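Local coordinates for DNA polymerase III, gamma subunit-related protein (PDB 2GNO) that is related to the gamma subunit of DNA polymerase III and probably binds DNA, at residues Ser181-Met184 and Glu185-Val189; Phe242-Ile245 and Gln246-Arg250; Phe226-Phe229 and Asp230-Asn234. All blocks are in the same frame, centred on the assembly; numbering follows the deposited sequence. Where two conformers were deposited one is given.

Contact 1: residues Ser181-Met184 and Glu185-Val189; sequences SGLM and ESLKV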
loop_
_atom_site.group_PDB
_atom_site.type_symbol
_atom_site.label_atom_id
_atom_site.label_comp_id
_atom_site.label_asym_id
_atom_site.label_seq_id
_atom_site.Cartn_x
_atom_site.Cartn_y
_atom_site.Cartn_z
ATOM N N SER A 181 -18.054 -9.351 -8.597
ATOM C CA SER A 181 -19.370 -9.422 -7.958
ATOM C C SER A 181 -19.501 -10.743 -7.208
ATOM O O SER A 181 -20.020 -10.757 -6.105
ATOM C CB SER A 181 -20.491 -9.258 -8.961
ATOM O OG SER A 181 -20.443 -7.963 -9.524
ATOM N N GLY A 182 -19.004 -11.838 -7.792
ATOM C CA GLY A 182 -19.037 -13.149 -7.128
ATOM C C GLY A 182 -18.207 -13.209 -5.842
ATOM O O GLY A 182 -18.583 -13.910 -4.895
ATOM N N LEU A 183 -17.068 -12.513 -5.820
ATOM C CA LEU A 183 -16.201 -12.459 -4.631
ATOM C C LEU A 183 -16.896 -11.669 -3.523
ATOM O O LEU A 183 -16.806 -12.012 -2.337
ATOM C CB LEU A 183 -14.831 -11.828 -4.957
ATOM C CG LEU A 183 -13.816 -11.692 -3.809
ATOM C CD1 LEU A 183 -13.558 -13.032 -3.157
ATOM C CD2 LEU A 183 -12.518 -11.080 -4.279
HETATM N N MSE A 184 -17.566 -10.589 -3.913
HETATM C CA MSE A 184 -18.321 -9.773 -2.963
HETATM C C MSE A 184 -19.436 -10.602 -2.313
HETATM O O MSE A 184 -19.646 -10.492 -1.103
HETATM C CB MSE A 184 -18.855 -8.507 -3.637
HETATM C CG MSE A 184 -17.733 -7.556 -3.986
HETATM SE SE MSE A 184 -18.244 -6.158 -5.172
HETATM C CE MSE A 184 -19.413 -5.352 -4.138
ATOM N N GLU A 185 -20.114 -11.429 -3.110
ATOM C CA GLU A 185 -21.184 -12.292 -2.620
ATOM C C GLU A 185 -20.666 -13.447 -1.753
ATOM O O GLU A 185 -21.341 -13.836 -0.803
ATOM C CB GLU A 185 -22.028 -12.830 -3.792
ATOM C CG GLU A 185 -23.189 -13.772 -3.402
ATOM C CD GLU A 185 -24.188 -13.157 -2.437
ATOM O OE1 GLU A 185 -24.417 -11.928 -2.489
ATOM O OE2 GLU A 185 -24.770 -13.920 -1.642
ATOM N N SER A 186 -19.498 -14.000 -2.082
ATOM C CA SER A 186 -18.911 -15.110 -1.304
ATOM C C SER A 186 -18.606 -14.625 0.131
ATOM O O SER A 186 -18.897 -15.318 1.104
ATOM C CB SER A 186 -17.664 -15.682 -1.994
ATOM O OG SER A 186 -16.628 -14.725 -2.127
ATOM N N LEU A 187 -18.071 -13.407 0.237
ATOM C CA LEU A 187 -17.798 -12.767 1.529
ATOM C C LEU A 187 -19.107 -12.438 2.260
ATOM O O LEU A 187 -19.149 -12.473 3.483
ATOM C CB LEU A 187 -17.000 -11.481 1.321
ATOM C CG LEU A 187 -15.596 -11.652 0.745
ATOM C CD1 LEU A 187 -15.063 -10.323 0.227
ATOM C CD2 LEU A 187 -14.669 -12.293 1.772
ATOM N N LYS A 188 -20.158 -12.102 1.509
ATOM C CA LYS A 188 -21.477 -11.786 2.091
ATOM C C LYS A 188 -22.109 -12.976 2.836
ATOM O O LYS A 188 -22.789 -12.776 3.830
ATOM C CB LYS A 188 -22.444 -11.265 1.019
ATOM C CG LYS A 188 -23.662 -10.562 1.575
ATOM C CD LYS A 188 -24.601 -10.060 0.493
ATOM C CE LYS A 188 -25.698 -9.158 1.081
ATOM N NZ LYS A 188 -26.507 -9.809 2.154
ATOM N N VAL A 189 -21.861 -14.195 2.353
ATOM C CA VAL A 189 -22.397 -15.444 2.929
ATOM C C VAL A 189 -21.429 -16.134 3.913
ATOM O O VAL A 189 -21.843 -16.960 4.726
ATOM C CB VAL A 189 -22.791 -16.419 1.753
ATOM C CG1 VAL A 189 -23.230 -17.818 2.250
ATOM C CG2 VAL A 189 -23.893 -15.775 0.884
#
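The carbonyl oxygen of L183 takes two hydrogen bonds from the next helical turn. S186 OG stands 2.7 Å from L183 O and L187 N stands 3.2 Å from the same L183 O, both arriving over one face of the carbonyl plane. The amide bond is nearly straight (165° at the hydrogen), whereas the hydroxyl comes in at a sharper C=O angle of 111°. That approach follows from the S186 torsion: OG lies between the backbone N and the carbonyl carbon (chi1 62°), which turns it back on the preceding turn. L187 adds a carbon neighbour, with its CG 3.3 Å from L183 O. L183 CD1 comes within 3.7 Å of S186 OG, and L183 CG meets L187 CD1 loosely at 4.4 Å.

The backbone bonds from E185 N to S181 O and from K188 N to M184 O (3.1 Å each) continue the alpha-helical ladder near the C-terminal end of helix 166-189, in the region assigned to an AAA+ lid domain. L183, L187 and the selenomethionine M184 all touch L208 of helix 203-219, while K188 belongs to the pocket holding a 2-ethoxyethanol molecule with E212 and R216. The chemistry implies an amphipathic helix: the exposed serine spends its hydroxyl on its own backbone, while L187, and in part L183, face L208.

Contact 2: residues Phe242-Ile245 and Gln246-Arg250; sequences FLLI and QRLTR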
loop_
_atom_site.group_PDB
_atom_site.type_symbol
_atom_site.label_atom_id
_atom_site.label_comp_id
_atom_site.label_asym_id
_atom_site.label_seq_id
_atom_site.Cartn_x
_atom_site.Cartn_y
_atom_site.Cartn_z
ATOM N N PHE A 242 -5.091 -2.552 16.147
ATOM C CA PHE A 242 -4.658 -1.221 15.700
ATOM C C PHE A 242 -4.727 -1.140 14.160
ATOM O O PHE A 242 -5.268 -0.164 13.606
ATOM C CB PHE A 242 -3.259 -0.868 16.241
ATOM C CG PHE A 242 -2.763 0.488 15.801
ATOM C CD1 PHE A 242 -3.253 1.645 16.392
ATOM C CD2 PHE A 242 -1.804 0.608 14.808
ATOM C CE1 PHE A 242 -2.825 2.898 15.979
ATOM C CE2 PHE A 242 -1.354 1.858 14.399
ATOM C CZ PHE A 242 -1.864 3.005 14.989
ATOM N N LEU A 243 -4.230 -2.180 13.483
ATOM C CA LEU A 243 -4.257 -2.269 12.021
ATOM C C LEU A 243 -5.686 -2.253 11.487
ATOM O O LEU A 243 -5.952 -1.572 10.513
ATOM C CB LEU A 243 -3.556 -3.549 11.511
ATOM C CG LEU A 243 -3.566 -3.861 9.998
ATOM C CD1 LEU A 243 -3.074 -2.704 9.115
ATOM C CD2 LEU A 243 -2.744 -5.124 9.728
ATOM N N LEU A 244 -6.587 -3.020 12.107
ATOM C CA LEU A 244 -7.991 -3.048 11.678
ATOM C C LEU A 244 -8.601 -1.663 11.887
ATOM O O LEU A 244 -9.309 -1.177 11.023
ATOM C CB LEU A 244 -8.768 -4.131 12.423
ATOM C CG LEU A 244 -10.227 -4.417 12.038
ATOM C CD1 LEU A 244 -10.417 -4.770 10.568
ATOM C CD2 LEU A 244 -10.775 -5.516 12.908
ATOM N N ILE A 245 -8.320 -1.029 13.020
ATOM C CA ILE A 245 -8.828 0.335 13.290
ATOM C C ILE A 245 -8.436 1.288 12.175
ATOM O O ILE A 245 -9.284 1.985 11.635
ATOM C CB ILE A 245 -8.336 0.872 14.649
ATOM C CG1 ILE A 245 -9.078 0.148 15.771
ATOM C CG2 ILE A 245 -8.585 2.410 14.783
ATOM C CD1 ILE A 245 -8.510 0.396 17.140
ATOM N N GLN A 246 -7.156 1.286 11.833
ATOM C CA GLN A 246 -6.640 2.143 10.760
ATOM C C GLN A 246 -7.348 1.884 9.435
ATOM O O GLN A 246 -7.833 2.811 8.805
ATOM C CB GLN A 246 -5.112 1.980 10.615
ATOM C CG GLN A 246 -4.307 2.473 11.814
ATOM C CD GLN A 246 -4.480 3.962 12.068
ATOM O OE1 GLN A 246 -4.867 4.712 11.173
ATOM N NE2 GLN A 246 -4.179 4.398 13.288
ATOM N N ARG A 247 -7.455 0.623 9.054
ATOM C CA ARG A 247 -8.115 0.279 7.803
ATOM C C ARG A 247 -9.573 0.648 7.776
ATOM O O ARG A 247 -10.032 1.187 6.783
ATOM C CB ARG A 247 -8.016 -1.198 7.508
ATOM C CG ARG A 247 -6.641 -1.611 7.294
ATOM C CD ARG A 247 -6.542 -3.041 6.975
ATOM N NE ARG A 247 -7.121 -3.317 5.672
ATOM C CZ ARG A 247 -6.932 -4.442 4.997
ATOM N NH1 ARG A 247 -6.157 -5.412 5.464
ATOM N NH2 ARG A 247 -7.490 -4.567 3.815
ATOM N N LEU A 248 -10.299 0.350 8.856
ATOM C CA LEU A 248 -11.717 0.675 8.902
ATOM C C LEU A 248 -11.935 2.192 8.915
ATOM O O LEU A 248 -12.837 2.678 8.236
ATOM C CB LEU A 248 -12.404 -0.001 10.094
ATOM C CG LEU A 248 -12.432 -1.536 10.106
ATOM C CD1 LEU A 248 -13.259 -2.009 11.284
ATOM C CD2 LEU A 248 -13.001 -2.113 8.821
ATOM N N THR A 249 -11.112 2.923 9.672
ATOM C CA THR A 249 -11.201 4.384 9.744
ATOM C C THR A 249 -11.086 4.977 8.354
ATOM O O THR A 249 -11.877 5.855 7.999
ATOM C CB THR A 249 -10.138 4.950 10.694
ATOM O OG1 THR A 249 -10.404 4.466 12.005
ATOM C CG2 THR A 249 -10.168 6.475 10.725
ATOM N N ARG A 250 -10.130 4.470 7.556
ATOM C CA ARG A 250 -9.953 4.924 6.161
ATOM C C ARG A 250 -11.184 4.636 5.305
ATOM O O ARG A 250 -11.637 5.522 4.579
ATOM C CB ARG A 250 -8.667 4.373 5.524
ATOM C CG ARG A 250 -7.434 4.956 6.164
ATOM C CD ARG A 250 -6.132 4.480 5.550
ATOM N NE ARG A 250 -4.985 5.051 6.253
ATOM C CZ ARG A 250 -4.418 6.216 5.946
#
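Q246 folds back on F242, one turn earlier in helix 239-254. Its CG lies over a face of the F242 ring, 4.2 Å from the centroid and 19° off the normal, which meets the geometry of a CH-pi contact. A bend at chi2 (-62°) then carries the amide to the rim of the ring, where NE2 is 3.2 Å from F242 CZ with amide and ring planes 61° apart. NE2 donates to the carbonyl of I273, which fixes the amide where it packs against the ring rim. With an alanine in place of F242 the ring face under Q246 CG is gone, and the glutamine chain would probably be freer to turn, with I278 and L281 also left without a neighbour.

I245 contributes chiefly through its carbonyl oxygen. T249 N binds I245 O at 2.8 Å, and T249 OG1 reaches I245 O at 2.7 Å from above the carbonyl plane. Beside this fork, I245 CG2 runs alongside T249, 3.9 Å from OG1.

L244 supplies the apolar link: with CG anti to the backbone N, its CD1 comes within 3.8 Å of L248 CG. Both leucines also touch C210 of helix 203-219, while I245 and T249 both touch I273 of helix 261-274. The buried threonine thus has its hydroxyl satisfied inside its own helix, which allows a polar side chain to sit among the aliphatic contacts of this C-terminal helical domain.

Contact 3: residues Phe226-Phe229 and Asp230-Asn234; sequences FALF and DQVTN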
loop_
_atom_site.group_PDB
_atom_site.type_symbol
_atom_site.label_atom_id
_atom_site.label_comp_id
_atom_site.label_asym_id
_atom_site.label_seq_id
_atom_site.Cartn_x
_atom_site.Cartn_y
_atom_site.Cartn_z
ATOM N N PHE A 226 -23.449 -5.617 20.027
ATOM C CA PHE A 226 -22.321 -5.906 20.926
ATOM C C PHE A 226 -21.880 -7.345 20.952
ATOM O O PHE A 226 -20.749 -7.604 21.345
ATOM C CB PHE A 226 -22.471 -5.295 22.331
ATOM C CG PHE A 226 -22.131 -3.835 22.359
ATOM C CD1 PHE A 226 -20.803 -3.433 22.331
ATOM C CD2 PHE A 226 -23.108 -2.872 22.372
ATOM C CE1 PHE A 226 -20.463 -2.095 22.312
ATOM C CE2 PHE A 226 -22.771 -1.526 22.380
ATOM C CZ PHE A 226 -21.445 -1.141 22.347
ATOM N N ALA A 227 -22.739 -8.269 20.520
ATOM C CA ALA A 227 -22.372 -9.656 20.446
ATOM C C ALA A 227 -21.358 -9.740 19.312
ATOM O O ALA A 227 -20.290 -10.341 19.484
ATOM C CB ALA A 227 -23.585 -10.535 20.177
ATOM N N LEU A 228 -21.665 -9.101 18.172
ATOM C CA LEU A 228 -20.743 -9.088 17.030
ATOM C C LEU A 228 -19.448 -8.401 17.437
ATOM O O LEU A 228 -18.376 -8.891 17.150
ATOM C CB LEU A 228 -21.362 -8.350 15.834
ATOM C CG LEU A 228 -20.551 -8.296 14.534
ATOM C CD1 LEU A 228 -20.200 -9.697 14.018
ATOM C CD2 LEU A 228 -21.302 -7.524 13.494
ATOM N N PHE A 229 -19.557 -7.261 18.110
ATOM C CA PHE A 229 -18.378 -6.510 18.555
ATOM C C PHE A 229 -17.466 -7.331 19.451
ATOM O O PHE A 229 -16.251 -7.324 19.253
ATOM C CB PHE A 229 -18.804 -5.246 19.283
ATOM C CG PHE A 229 -17.669 -4.362 19.672
ATOM C CD1 PHE A 229 -17.152 -3.458 18.763
ATOM C CD2 PHE A 229 -17.153 -4.393 20.959
ATOM C CE1 PHE A 229 -16.130 -2.620 19.118
ATOM C CE2 PHE A 229 -16.126 -3.561 21.317
ATOM C CZ PHE A 229 -15.613 -2.680 20.391
ATOM N N ASP A 230 -18.047 -8.031 20.429
ATOM C CA ASP A 230 -17.271 -8.897 21.347
ATOM C C ASP A 230 -16.560 -10.013 20.584
ATOM O O ASP A 230 -15.381 -10.279 20.841
ATOM C CB ASP A 230 -18.146 -9.479 22.457
ATOM C CG ASP A 230 -18.654 -8.412 23.437
ATOM O OD1 ASP A 230 -18.132 -7.272 23.439
ATOM O OD2 ASP A 230 -19.594 -8.718 24.205
ATOM N N GLN A 231 -17.260 -10.628 19.627
ATOM C CA GLN A 231 -16.665 -11.681 18.795
ATOM C C GLN A 231 -15.466 -11.144 17.989
ATOM O O GLN A 231 -14.466 -11.839 17.833
ATOM C CB GLN A 231 -17.713 -12.261 17.847
ATOM C CG GLN A 231 -17.235 -13.393 16.942
ATOM C CD GLN A 231 -18.325 -13.917 16.010
ATOM O OE1 GLN A 231 -19.359 -13.273 15.791
ATOM N NE2 GLN A 231 -18.080 -15.080 15.435
ATOM N N VAL A 232 -15.577 -9.927 17.463
ATOM C CA VAL A 232 -14.490 -9.341 16.692
ATOM C C VAL A 232 -13.311 -8.930 17.574
ATOM O O VAL A 232 -12.174 -9.186 17.217
ATOM C CB VAL A 232 -14.969 -8.154 15.830
ATOM C CG1 VAL A 232 -13.800 -7.445 15.141
ATOM C CG2 VAL A 232 -15.970 -8.642 14.783
ATOM N N THR A 233 -13.586 -8.292 18.707
ATOM C CA THR A 233 -12.533 -7.835 19.599
ATOM C C THR A 233 -11.850 -8.960 20.375
ATOM O O THR A 233 -10.745 -8.753 20.872
ATOM C CB THR A 233 -13.014 -6.736 20.553
ATOM O OG1 THR A 233 -14.088 -7.222 21.350
ATOM C CG2 THR A 233 -13.451 -5.495 19.773
ATOM N N ASN A 234 -12.511 -10.114 20.509
ATOM C CA ASN A 234 -11.916 -11.293 21.154
ATOM C C ASN A 234 -10.978 -12.049 20.187
ATOM O O ASN A 234 -10.101 -12.777 20.635
ATOM C CB ASN A 234 -12.985 -12.252 21.711
ATOM C CG ASN A 234 -13.701 -11.707 22.959
ATOM O OD1 ASN A 234 -13.285 -10.713 23.570
ATOM N ND2 ASN A 234 -14.784 -12.380 23.346
#
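Hydrogen bonding between F229 and T233 centres on one oxygen: F229 O accepts from T233 N at 2.9 Å and from T233 OG1 at 3.0 Å. The hydroxyl donor is tilted 32° from the carbonyl plane. The threonine can reach back because OG1 sits between its backbone N and carbonyl carbon (chi1 60°), and this same rotation sets CG2 against the phenyl ring. Earlier in the helix, D230 N binds F226 O at 2.9 Å.

The aromatic contact is a CH-pi interaction. T233 CG2 stands over one face of the F229 ring, 3.8 Å from the centroid and displaced toward the rim, 19° off the normal. At the ring edge, in plane, D230 OD1 lies 3.9 Å from F229 CD2, with the carboxylate and ring planes steeply inclined.

Helix 225-235 belongs to the C-terminal helical domain of this gamma-subunit relative, and its F229-T233 side rests on L287 of helix 283-298.

Apolar contact is looser: L228 CD1 approaches V232 CG2 at 4.4 Å, and both residues touch F217 of helix 203-219. A separate carbon-to-oxygen contact brings L228 CD1 within 4.1 Å of Q231 OE1, where the extended glutamine leads out toward T192 and E193.

How the contacts relate
From the N terminus, contact 1 comes first, near the end of helix 166-189; contact 3 follows on helix 225-235, and contact 2 on the next helix, 239-254. Each joins successive turns of a single helix, so none closes a long loop, and the three lie in series without nesting or crossing. Helix 203-219 connects them: its L208 meets contact 1, its C210 and L214 meet contact 2, and its R216 and F217 meet contact 3. Contacts 2 and 3 touch directly, L244 CD2 lying 4.2 Å from V232 CG1, and share helix 283-298. Contact 1, in the lid region, stays about 10 Å from contact 2 at the nearest atoms.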